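Local coordinates for dehydrogenase (Chromobacterium violaceum, PDB 3Q2I), which binds NADH and UDP-GlcNAcA and probably oxidises this nucleotide sugar on the route to 2,3-diacetamido-2,3-dideoxy-D-mannuronic acid, at residues 165-170 with 189-194; 21-26 with 169-174; 106-111 with 129-134. All blocks are in the same frame, centred on the assembly; numbering follows the deposited sequence.

Interaction 1. Residues 165-170 with 189-194. With HP7 ((2S,3S,4R,5R,6R)-5-acetamido-6-[[[(2R,3S,4R,5R)-5-(2,4-dioxopyrimidin-1-yl)-3,4-dihydroxy-oxolan-2-yl]methoxy-hydroxy-phosphoryl]oxy-hydroxy-phosphoryl]oxy-3,4-dihydroxy-oxane-2-carboxylic acid), chain C.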
# COMPACT_ATOMS: atom_id res chain seq x y z
N TRP A 165 -1.12 30.57 18.48
CA TRP A 165 -1.45 30.92 19.85
C TRP A 165 -0.38 30.43 20.81
O TRP A 165 0.64 29.83 20.44
CB TRP A 165 -2.81 30.29 20.20
CG TRP A 165 -4.02 31.03 19.64
CD1 TRP A 165 -4.08 32.18 18.87
CD2 TRP A 165 -5.36 30.64 19.88
NE1 TRP A 165 -5.39 32.50 18.61
CE2 TRP A 165 -6.20 31.55 19.19
CE3 TRP A 165 -5.95 29.55 20.54
CZ2 TRP A 165 -7.59 31.43 19.21
CZ3 TRP A 165 -7.34 29.43 20.57
CH2 TRP A 165 -8.15 30.37 19.89
N THR A 166 -0.62 30.65 22.11
CA THR A 166 0.40 30.33 23.08
C THR A 166 -0.18 29.64 24.28
O THR A 166 -1.09 30.20 24.90
CB THR A 166 1.07 31.63 23.60
OG1 THR A 166 1.53 32.40 22.49
CG2 THR A 166 2.20 31.26 24.54
N ARG A 167 0.32 28.46 24.64
CA ARG A 167 -0.11 27.72 25.82
C ARG A 167 1.15 27.20 26.48
O ARG A 167 1.91 26.43 25.88
CB ARG A 167 -1.00 26.51 25.51
CG ARG A 167 -2.30 26.84 24.83
CD ARG A 167 -3.18 27.72 25.71
NE ARG A 167 -4.50 27.96 25.13
CZ ARG A 167 -4.78 29.00 24.37
NH1 ARG A 167 -6.03 29.15 23.92
NH2 ARG A 167 -3.86 29.90 24.03
N PRO A 168 1.45 27.67 27.71
CA PRO A 168 2.69 27.26 28.35
C PRO A 168 2.47 25.91 29.04
O PRO A 168 1.32 25.48 29.16
CB PRO A 168 2.90 28.38 29.41
CG PRO A 168 1.47 28.76 29.77
CD PRO A 168 0.76 28.75 28.43
N GLN A 169 3.54 25.26 29.50
CA GLN A 169 3.38 24.01 30.21
C GLN A 169 2.35 24.08 31.35
O GLN A 169 1.63 23.09 31.64
CB GLN A 169 4.72 23.46 30.69
CG GLN A 169 4.70 22.08 31.26
CD GLN A 169 4.38 21.05 30.19
OE1 GLN A 169 4.88 21.14 29.06
NE2 GLN A 169 3.51 20.12 30.53
N GLU A 170 2.31 25.20 32.07
CA GLU A 170 1.47 25.26 33.27
C GLU A 170 -0.02 25.15 32.90
O GLU A 170 -0.83 24.65 33.68
CB GLU A 170 1.72 26.56 34.07
CG GLU A 170 1.46 27.84 33.29
CD GLU A 170 1.21 29.06 34.17
OE1 GLU A 170 0.86 30.13 33.61
OE2 GLU A 170 1.37 28.95 35.41
N MET A 189 -7.92 19.53 18.25
CA MET A 189 -9.20 19.07 18.84
C MET A 189 -9.64 19.94 20.03
O MET A 189 -10.86 20.12 20.19
CB MET A 189 -9.03 17.63 19.30
CG MET A 189 -10.23 17.03 20.09
SD MET A 189 -10.08 15.27 20.34
CE MET A 189 -10.51 14.65 18.72
N ASN A 190 -8.67 20.44 20.77
CA ASN A 190 -9.01 21.37 21.87
C ASN A 190 -8.86 22.81 21.37
O ASN A 190 -9.85 23.42 20.96
CB ASN A 190 -8.15 21.14 23.12
CG ASN A 190 -8.49 22.16 24.21
OD1 ASN A 190 -8.93 23.25 23.89
ND2 ASN A 190 -8.43 21.78 25.47
N GLN A 191 -7.64 23.32 21.28
CA GLN A 191 -7.49 24.79 21.26
C GLN A 191 -8.08 25.47 20.04
O GLN A 191 -8.82 26.46 20.13
CB GLN A 191 -6.04 25.22 21.52
CG GLN A 191 -5.59 24.91 22.95
CD GLN A 191 -5.09 23.48 23.11
OE1 GLN A 191 -4.58 22.85 22.17
NE2 GLN A 191 -5.24 22.94 24.30
N ALA A 192 -7.82 24.88 18.88
CA ALA A 192 -8.31 25.46 17.64
C ALA A 192 -9.63 24.88 17.11
O ALA A 192 -9.94 25.03 15.93
CB ALA A 192 -7.19 25.35 16.58
N SER A 193 -10.39 24.14 17.94
CA SER A 193 -11.55 23.44 17.43
C SER A 193 -12.60 24.36 16.82
O SER A 193 -13.30 23.93 15.91
CB SER A 193 -12.16 22.49 18.46
OG SER A 193 -12.50 23.27 19.58
N HIS A 194 -12.71 25.59 17.29
CA HIS A 194 -13.69 26.52 16.72
C HIS A 194 -13.29 26.99 15.32
O HIS A 194 -14.08 27.60 14.61
CB HIS A 194 -13.92 27.74 17.65
CG HIS A 194 -14.56 27.42 18.97
ND1 HIS A 194 -15.85 26.96 19.09
CD2 HIS A 194 -14.13 27.63 20.24
CE1 HIS A 194 -16.15 26.79 20.37
NE2 HIS A 194 -15.12 27.20 21.09
N1 HP7 C . -2.68 31.81 27.19
C2 HP7 C . -1.40 32.16 27.18
O2 HP7 C . -0.60 31.58 27.96
N3 HP7 C . -0.95 33.13 26.39
C4 HP7 C . -1.79 33.78 25.56
O4 HP7 C . -1.32 34.72 24.88
C5 HP7 C . -3.14 33.43 25.54
C6 HP7 C . -3.57 32.42 26.39
PA HP7 C . -7.81 32.09 26.80
PB HP7 C . -10.28 31.07 25.91
O'P HP7 C . -7.04 26.77 25.33
O'Q HP7 C . -8.47 25.79 26.69
C1' HP7 C . -9.70 29.44 23.94
O1A HP7 C . -7.46 33.08 25.70
O1B HP7 C . -10.35 32.23 24.96
C1C HP7 C . -3.10 30.69 28.05
C2' HP7 C . -10.55 28.77 22.84
N2' HP7 C . -11.71 29.60 22.51
O2A HP7 C . -8.41 32.53 28.11
O2B HP7 C . -11.18 30.95 27.13
C2C HP7 C . -3.50 31.12 29.45
O2C HP7 C . -2.97 30.10 30.31
C3' HP7 C . -11.02 27.40 23.28
O3' HP7 C . -11.51 26.74 22.09
O3A HP7 C . -8.73 30.89 26.27
O3B HP7 C . -10.56 29.71 25.05
C3C HP7 C . -5.01 30.98 29.44
O3C HP7 C . -5.50 30.65 30.74
C4' HP7 C . -9.87 26.57 23.86
O4' HP7 C . -10.30 25.34 24.43
C4C HP7 C . -5.28 29.84 28.46
O4C HP7 C . -4.28 30.13 27.47
C5' HP7 C . -9.28 27.38 25.03
O5' HP7 C . -8.71 28.54 24.42
C5C HP7 C . -6.64 30.01 27.83
O5C HP7 C . -6.50 31.23 27.11
C6' HP7 C . -8.21 26.60 25.74
C7' HP7 C . -12.02 30.12 21.32
O7' HP7 C . -11.43 29.91 20.25
C8' HP7 C . -13.21 31.05 21.31

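Interaction 2. Residues 21-26 with 169-174. With NAI (1,4-dihydronicotinamide adenine dinucleotide), chain B.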
# COMPACT_ATOMS: atom_id res chain seq x y z
N CYS A 21 -17.79 21.38 37.52
CA CYS A 21 -17.87 22.74 37.97
C CYS A 21 -16.45 23.33 37.89
O CYS A 21 -15.84 23.66 38.92
CB CYS A 21 -18.29 22.73 39.45
SG CYS A 21 -20.04 22.32 39.64
N GLY A 22 -15.90 23.38 36.68
CA GLY A 22 -14.58 24.00 36.48
C GLY A 22 -14.57 25.34 35.78
O GLY A 22 -15.49 26.17 35.93
N ARG A 23 -13.53 25.56 34.97
CA ARG A 23 -13.30 26.80 34.30
C ARG A 23 -14.45 27.27 33.41
O ARG A 23 -14.93 28.41 33.60
CB ARG A 23 -11.94 26.76 33.57
CG ARG A 23 -11.38 28.10 33.10
CD ARG A 23 -10.00 27.91 32.43
NE ARG A 23 -9.11 27.13 33.29
CZ ARG A 23 -8.03 26.47 32.90
NH1 ARG A 23 -7.65 26.41 31.61
NH2 ARG A 23 -7.31 25.84 33.83
N ILE A 24 -14.90 26.47 32.42
CA ILE A 24 -15.91 27.07 31.52
C ILE A 24 -17.29 27.04 32.20
O ILE A 24 -18.19 27.73 31.73
CB ILE A 24 -16.14 26.44 30.10
CG1 ILE A 24 -15.90 24.95 30.06
CG2 ILE A 24 -15.93 27.44 28.92
CD1 ILE A 24 -16.63 24.20 31.10
N ALA A 25 -17.46 26.24 33.24
CA ALA A 25 -18.74 26.30 33.92
C ALA A 25 -19.00 27.75 34.36
O ALA A 25 -20.15 28.20 34.42
CB ALA A 25 -18.76 25.39 35.11
N ASN A 26 -17.95 28.49 34.71
CA ASN A 26 -18.15 29.92 34.98
C ASN A 26 -18.94 30.66 33.90
O ASN A 26 -19.86 31.46 34.17
CB ASN A 26 -16.76 30.54 35.21
CG ASN A 26 -16.80 32.01 35.51
OD1 ASN A 26 -17.23 32.44 36.59
ND2 ASN A 26 -16.32 32.80 34.56
N GLN A 169 3.54 25.26 29.50
CA GLN A 169 3.38 24.01 30.21
C GLN A 169 2.35 24.08 31.35
O GLN A 169 1.63 23.09 31.64
CB GLN A 169 4.72 23.46 30.69
CG GLN A 169 4.70 22.08 31.26
CD GLN A 169 4.38 21.05 30.19
OE1 GLN A 169 4.88 21.14 29.06
NE2 GLN A 169 3.51 20.12 30.53
N GLU A 170 2.31 25.20 32.07
CA GLU A 170 1.47 25.26 33.27
C GLU A 170 -0.02 25.15 32.90
O GLU A 170 -0.83 24.65 33.68
CB GLU A 170 1.72 26.56 34.07
CG GLU A 170 1.46 27.84 33.29
CD GLU A 170 1.21 29.06 34.17
OE1 GLU A 170 0.86 30.13 33.61
OE2 GLU A 170 1.37 28.95 35.41
N TYR A 171 -0.38 25.53 31.66
CA TYR A 171 -1.75 25.33 31.17
C TYR A 171 -2.14 23.85 31.17
O TYR A 171 -3.21 23.45 31.63
CB TYR A 171 -1.85 25.96 29.77
CG TYR A 171 -3.06 25.49 28.99
CD1 TYR A 171 -4.30 26.11 29.13
CD2 TYR A 171 -2.99 24.37 28.16
CE1 TYR A 171 -5.42 25.67 28.45
CE2 TYR A 171 -4.10 23.91 27.50
CZ TYR A 171 -5.30 24.56 27.62
OH TYR A 171 -6.39 24.10 26.96
N TYR A 172 -1.29 23.01 30.57
CA TYR A 172 -1.53 21.57 30.52
C TYR A 172 -1.42 20.90 31.89
O TYR A 172 -2.13 19.97 32.17
CB TYR A 172 -0.56 20.91 29.55
CG TYR A 172 -0.65 21.51 28.16
CD1 TYR A 172 -1.59 21.01 27.24
CD2 TYR A 172 0.22 22.51 27.73
CE1 TYR A 172 -1.69 21.53 25.99
CE2 TYR A 172 0.14 23.02 26.43
CZ TYR A 172 -0.84 22.52 25.57
OH TYR A 172 -0.87 23.03 24.31
N ASP A 173 -0.56 21.43 32.77
CA ASP A 173 -0.33 20.75 34.04
C ASP A 173 -1.46 21.06 35.03
O ASP A 173 -1.55 20.44 36.09
CB ASP A 173 0.98 21.30 34.65
CG ASP A 173 2.22 20.73 34.00
OD1 ASP A 173 2.12 19.93 33.06
OD2 ASP A 173 3.33 21.11 34.42
N ALA A 174 -2.32 22.00 34.67
CA ALA A 174 -3.42 22.42 35.57
C ALA A 174 -4.30 21.25 35.99
O ALA A 174 -4.83 21.22 37.10
CB ALA A 174 -4.24 23.53 34.93
PA NAI B . -11.70 22.00 34.13
O1A NAI B . -10.63 21.03 34.42
O2A NAI B . -11.55 23.51 34.61
O5B NAI B . -13.12 21.53 34.65
C5B NAI B . -13.04 20.23 35.16
C4B NAI B . -14.29 19.98 36.00
O4B NAI B . -14.89 18.69 35.80
C3B NAI B . -13.52 19.92 37.33
O3B NAI B . -14.13 20.79 38.29
C2B NAI B . -13.44 18.42 37.67
O2B NAI B . -13.36 18.14 39.06
C1B NAI B . -14.80 17.99 37.07
N9A NAI B . -14.93 16.56 36.90
C8A NAI B . -13.99 15.71 36.37
N7A NAI B . -14.51 14.51 36.31
C5A NAI B . -15.83 14.54 36.69
C6A NAI B . -16.85 13.58 36.85
N6A NAI B . -16.67 12.25 36.52
N1A NAI B . -18.04 13.99 37.32
C2A NAI B . -18.22 15.25 37.64
N3A NAI B . -17.31 16.21 37.53
C4A NAI B . -16.08 15.86 37.08
O3 NAI B . -11.90 22.04 32.55
PN NAI B . -12.59 23.12 31.68
O1N NAI B . -11.59 24.04 31.06
O2N NAI B . -13.81 23.80 32.34
O5D NAI B . -13.02 22.37 30.30
C5D NAI B . -14.25 21.71 30.50
C4D NAI B . -14.87 21.27 29.18
O4D NAI B . -15.22 22.49 28.51
C3D NAI B . -13.87 20.59 28.19
O3D NAI B . -14.64 19.68 27.42
C2D NAI B . -13.43 21.74 27.28
O2D NAI B . -13.12 21.30 25.96
C1D NAI B . -14.69 22.66 27.21
N1N NAI B . -14.37 24.04 26.93
C2N NAI B . -15.02 24.67 25.97
C3N NAI B . -14.71 25.98 25.59
C7N NAI B . -15.47 26.68 24.53
O7N NAI B . -15.05 27.60 23.86
N7N NAI B . -16.75 26.30 24.25
C4N NAI B . -13.60 26.58 26.22
C5N NAI B . -13.02 25.92 27.29
C6N NAI B . -13.41 24.65 27.63
O HOH W 1 -5.21 25.28 32.25

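Interaction 3. Residues 106-111 with 129-134. With NAI (1,4-dihydronicotinamide adenine dinucleotide), chain B.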
# COMPACT_ATOMS: atom_id res chain seq x y z
N LYS A 106 -17.90 21.46 23.81
CA LYS A 106 -17.05 20.96 22.72
C LYS A 106 -15.75 20.47 23.33
O LYS A 106 -15.34 20.86 24.43
CB LYS A 106 -16.78 22.08 21.72
CG LYS A 106 -15.98 23.25 22.30
CD LYS A 106 -14.49 22.92 22.49
CE LYS A 106 -13.59 24.13 22.31
NZ LYS A 106 -12.10 23.85 22.57
N PRO A 107 -15.02 19.62 22.61
CA PRO A 107 -15.64 18.88 21.50
C PRO A 107 -16.55 17.80 22.09
O PRO A 107 -16.41 17.43 23.26
CB PRO A 107 -14.43 18.19 20.85
CG PRO A 107 -13.48 17.92 22.02
CD PRO A 107 -13.69 19.12 23.00
N MET A 108 -17.49 17.32 21.29
CA MET A 108 -18.46 16.37 21.80
C MET A 108 -17.85 15.05 22.24
O MET A 108 -18.36 14.39 23.14
CB MET A 108 -19.63 16.15 20.85
CG MET A 108 -19.16 15.44 19.57
SD MET A 108 -20.36 15.53 18.18
CE MET A 108 -21.70 14.56 18.84
N ALA A 109 -16.76 14.65 21.58
CA ALA A 109 -16.06 13.41 21.93
C ALA A 109 -14.61 13.56 21.51
O ALA A 109 -14.27 14.53 20.82
CB ALA A 109 -16.68 12.17 21.19
N THR A 110 -13.78 12.60 21.92
CA THR A 110 -12.36 12.61 21.52
C THR A 110 -12.07 11.46 20.55
O THR A 110 -10.94 11.34 20.07
CB THR A 110 -11.42 12.49 22.71
OG1 THR A 110 -11.71 11.30 23.46
CG2 THR A 110 -11.53 13.72 23.66
N ARG A 111 -13.05 10.59 20.38
CA ARG A 111 -12.93 9.37 19.53
C ARG A 111 -14.18 9.24 18.70
O ARG A 111 -15.31 9.58 19.14
CB ARG A 111 -12.74 8.09 20.36
CG ARG A 111 -11.38 8.08 20.99
CD ARG A 111 -11.35 7.41 22.35
NE ARG A 111 -9.97 7.28 22.82
CZ ARG A 111 -9.66 6.50 23.84
NH1 ARG A 111 -10.61 5.85 24.49
NH2 ARG A 111 -8.40 6.41 24.24
N LEU A 129 -29.64 16.55 21.68
CA LEU A 129 -28.23 16.66 22.06
C LEU A 129 -27.76 17.97 21.41
O LEU A 129 -27.68 18.10 20.18
CB LEU A 129 -27.47 15.42 21.54
CG LEU A 129 -25.94 15.52 21.67
CD1 LEU A 129 -25.50 15.67 23.11
CD2 LEU A 129 -25.35 14.25 21.07
N PHE A 130 -27.48 18.98 22.23
CA PHE A 130 -26.92 20.26 21.77
C PHE A 130 -25.41 20.20 21.98
O PHE A 130 -24.99 19.62 22.97
CB PHE A 130 -27.42 21.38 22.71
CG PHE A 130 -28.93 21.55 22.73
CD1 PHE A 130 -29.51 22.44 21.81
CD2 PHE A 130 -29.70 20.89 23.69
CE1 PHE A 130 -30.93 22.68 21.84
CE2 PHE A 130 -31.13 21.14 23.72
CZ PHE A 130 -31.69 21.99 22.78
N VAL A 131 -24.65 20.75 21.04
CA VAL A 131 -23.18 20.82 21.19
C VAL A 131 -22.87 22.29 21.15
O VAL A 131 -23.31 23.03 20.26
CB VAL A 131 -22.47 20.08 20.02
CG1 VAL A 131 -20.94 20.22 20.21
CG2 VAL A 131 -22.92 18.63 19.96
N VAL A 132 -22.06 22.74 22.10
CA VAL A 132 -21.73 24.16 22.22
C VAL A 132 -20.72 24.60 21.21
O VAL A 132 -19.54 24.27 21.35
CB VAL A 132 -21.24 24.48 23.65
CG1 VAL A 132 -20.88 25.94 23.71
CG2 VAL A 132 -22.24 24.05 24.70
N LYS A 133 -21.16 25.33 20.21
CA LYS A 133 -20.29 26.02 19.24
C LYS A 133 -20.64 27.52 19.27
O LYS A 133 -21.27 28.09 18.36
CB LYS A 133 -20.49 25.43 17.84
CG LYS A 133 -19.92 24.03 17.65
CD LYS A 133 -20.24 23.43 16.29
CE LYS A 133 -19.70 21.99 16.20
NZ LYS A 133 -18.23 22.13 15.86
N GLN A 134 -20.16 28.17 20.32
CA GLN A 134 -20.64 29.53 20.61
C GLN A 134 -20.00 30.59 19.72
O GLN A 134 -20.49 31.72 19.63
CB GLN A 134 -20.52 29.79 22.12
CG GLN A 134 -19.17 30.29 22.62
CD GLN A 134 -18.13 29.21 22.68
OE1 GLN A 134 -18.42 28.04 22.40
NE2 GLN A 134 -16.94 29.57 23.12
PA NAI B . -11.70 22.00 34.13
O1A NAI B . -10.63 21.03 34.42
O2A NAI B . -11.55 23.51 34.61
O5B NAI B . -13.12 21.53 34.65
C5B NAI B . -13.04 20.23 35.16
C4B NAI B . -14.29 19.98 36.00
O4B NAI B . -14.89 18.69 35.80
C3B NAI B . -13.52 19.92 37.33
O3B NAI B . -14.13 20.79 38.29
C2B NAI B . -13.44 18.42 37.67
O2B NAI B . -13.36 18.14 39.06
C1B NAI B . -14.80 17.99 37.07
N9A NAI B . -14.93 16.56 36.90
C8A NAI B . -13.99 15.71 36.37
N7A NAI B . -14.51 14.51 36.31
C5A NAI B . -15.83 14.54 36.69
C6A NAI B . -16.85 13.58 36.85
N6A NAI B . -16.67 12.25 36.52
N1A NAI B . -18.04 13.99 37.32
C2A NAI B . -18.22 15.25 37.64
N3A NAI B . -17.31 16.21 37.53
C4A NAI B . -16.08 15.86 37.08
O3 NAI B . -11.90 22.04 32.55
PN NAI B . -12.59 23.12 31.68
O1N NAI B . -11.59 24.04 31.06
O2N NAI B . -13.81 23.80 32.34
O5D NAI B . -13.02 22.37 30.30
C5D NAI B . -14.25 21.71 30.50
C4D NAI B . -14.87 21.27 29.18
O4D NAI B . -15.22 22.49 28.51
C3D NAI B . -13.87 20.59 28.19
O3D NAI B . -14.64 19.68 27.42
C2D NAI B . -13.43 21.74 27.28
O2D NAI B . -13.12 21.30 25.96
C1D NAI B . -14.69 22.66 27.21
N1N NAI B . -14.37 24.04 26.93
C2N NAI B . -15.02 24.67 25.97
C3N NAI B . -14.71 25.98 25.59
C7N NAI B . -15.47 26.68 24.53
O7N NAI B . -15.05 27.60 23.86
N7N NAI B . -16.75 26.30 24.25
C4N NAI B . -13.60 26.58 26.22
C5N NAI B . -13.02 25.92 27.29
C6N NAI B . -13.41 24.65 27.63

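Interaction 1. Residues 165-170 with 189-194
Trp165 and Arg167 project from one strip of backbone toward Gln191, and all three line the pocket for the UDP-sugar. The six-membered end of the indole reaches the peptide oxygen, with Trp165 CZ3 3.3 Å from Gln191 O in an oblique approach. Farther round the same rim, Trp165 CH2 meets the acetamido oxygen O7' of the ligand edge-on in the ring plane, while NE1 bonds to Val269 O. Arg167 is bent at chi2 (-63°), which swings its guanidinium back alongside Gln191; there NE lies 3.9 Å from Gln191 CG. In the plane of the group NE and NH1 both donate to carboxylate oxygen O'P (Arg167 NE to O'P 2.8 Å); NH1 also donates, less straight, to ring oxygen O5'. Arg167 NH2 donates to Thr166 O at 2.9 Å from above the carbonyl plane, and the ribose oxygen O4C sits over one guanidinium face. From the other segment, Asn190 OD1 accepts the sugar hydroxyl O4' at 2.6 Å. Residues 165-170 run on from strand 156-164 into helix 169-173, whereas 189-194 bridge helices 187-191 and 193-203, with Ala192 resting on Met240 and Val242 of strand 237-243.

Interaction 2. Residues 21-26 with 169-174
Arg23 stretches across to Tyr171 and Ala174 from the glycine-rich turn of a Rossmann fold, the loop that leads from strand 14-19 into helix 25-34 and fits the GxGxxA pattern. Its backbone works for the coenzyme: Arg23 N donates to NADH O2A at 2.9 Å and Ile24 N to O2N at 2.9 Å, both almost straight, so consecutive amides hold the two phosphates. The Arg23 side chain meanwhile leaves in extended form, with CG anti to the backbone N (chi1 -165°), and turns at chi3 to bring its guanidinium up to the short helix 169-173. That group presents its edge to both partners. Arg23 NH1 lies 3.9 Å from Tyr171 CE1, the guanidinium and ring planes being 59° apart, so there is no stacking. Arg23 NH2 approaches Ala174 CB at 4.0 Å. The polar link is indirect: a water accepts from Arg23 NH2 at 2.7 Å and donates to Tyr171 O at 2.8 Å. Tyr171 is the buried partner, and its hydroxyl bonds to carboxylate oxygen O'Q of the UDP-sugar; Arg23 and Ala174 lie at the exposed side. The contact thus joins the NAD-binding loop to the sugar-binding part of the chain, spanning the cleft in which the coenzyme diphosphate lies. Within the helix, the Tyr171 ring turns an edge to its neighbour and places Tyr171 CD2 3.5 Å above the plane of the Tyr172 ring, over its centre.

Interaction 3. Residues 106-111 with 129-134
Leu129 opens the contact by meeting the far end of Met108: Leu129 CD2 touches Met108 CE at 4.3 Å, an apolar pair at the start of the strand. Two residues on, Val131 points the same way, and its CG2 packs against Met108 CB at 4.2 Å. The methionine therefore lies along this side of the strand, touched near its base by one side chain and at its tip by the other. Val132 contributes chiefly through its backbone, since Lys106 CB comes within 3.5 Å of Val132 O. That oxygen is buried here and has no hydrogen-bonding partner in the model. Lys106 belongs to the Glu-Lys-Pro sequence familiar in this oxidoreductase family, and the peptide bond to Pro107 is cis. The CG of Lys106 sits between the backbone N and the carbonyl carbon (chi1 65°), and the chain then bends away from the strand to run past the nicotinamide, where Lys106 CE lies 3.9 Å from C3N. NZ finishes on Asn190 O and also bonds to sugar hydroxyl O4', while Lys106 O accepts the nicotinamide-ribose hydroxyl O2D at 2.7 Å. Gln134 ends the segment with a pair of nearly straight bonds to the carboxamide: N7N donates to Gln134 OE1 at 3.0 Å, and Gln134 NE2 donates to O7N at 2.8 Å. Together they help fix the rotation of the carboxamide, whose O7N is also bonded by His194 NE2. Strand 129-131 lies beside strand 101-104 at an edge of the parallel Rossmann sheet; helix 112-125 makes the beta-alpha-beta crossover between them and packs on Met108 and Leu129, while helix 304-315 meets Phe130 and Val132.

Starting from the N terminus, residues 21-26 open the longest loop, which interaction 2 closes at 169-174 with 142 residues in between, bringing the Rossmann part against the C-terminal alpha/beta part. Interaction 3 is nested within it, a short closure of 17 residues, mostly helix, inside the Rossmann range. Interaction 1 starts at 165, before interaction 2 has closed, and shares Gln169 and Glu170 with it; its partner 189-194 lies past that closure, so the two overlap. It stays within the C-terminal range, tying the run from strand 156-164 into helix 169-173 to helices 187-191 and 193-203. Interactions 3 and 1 meet where His194 packs against Gln134. Interactions 2 and 3 do not touch, but both reach the coenzyme.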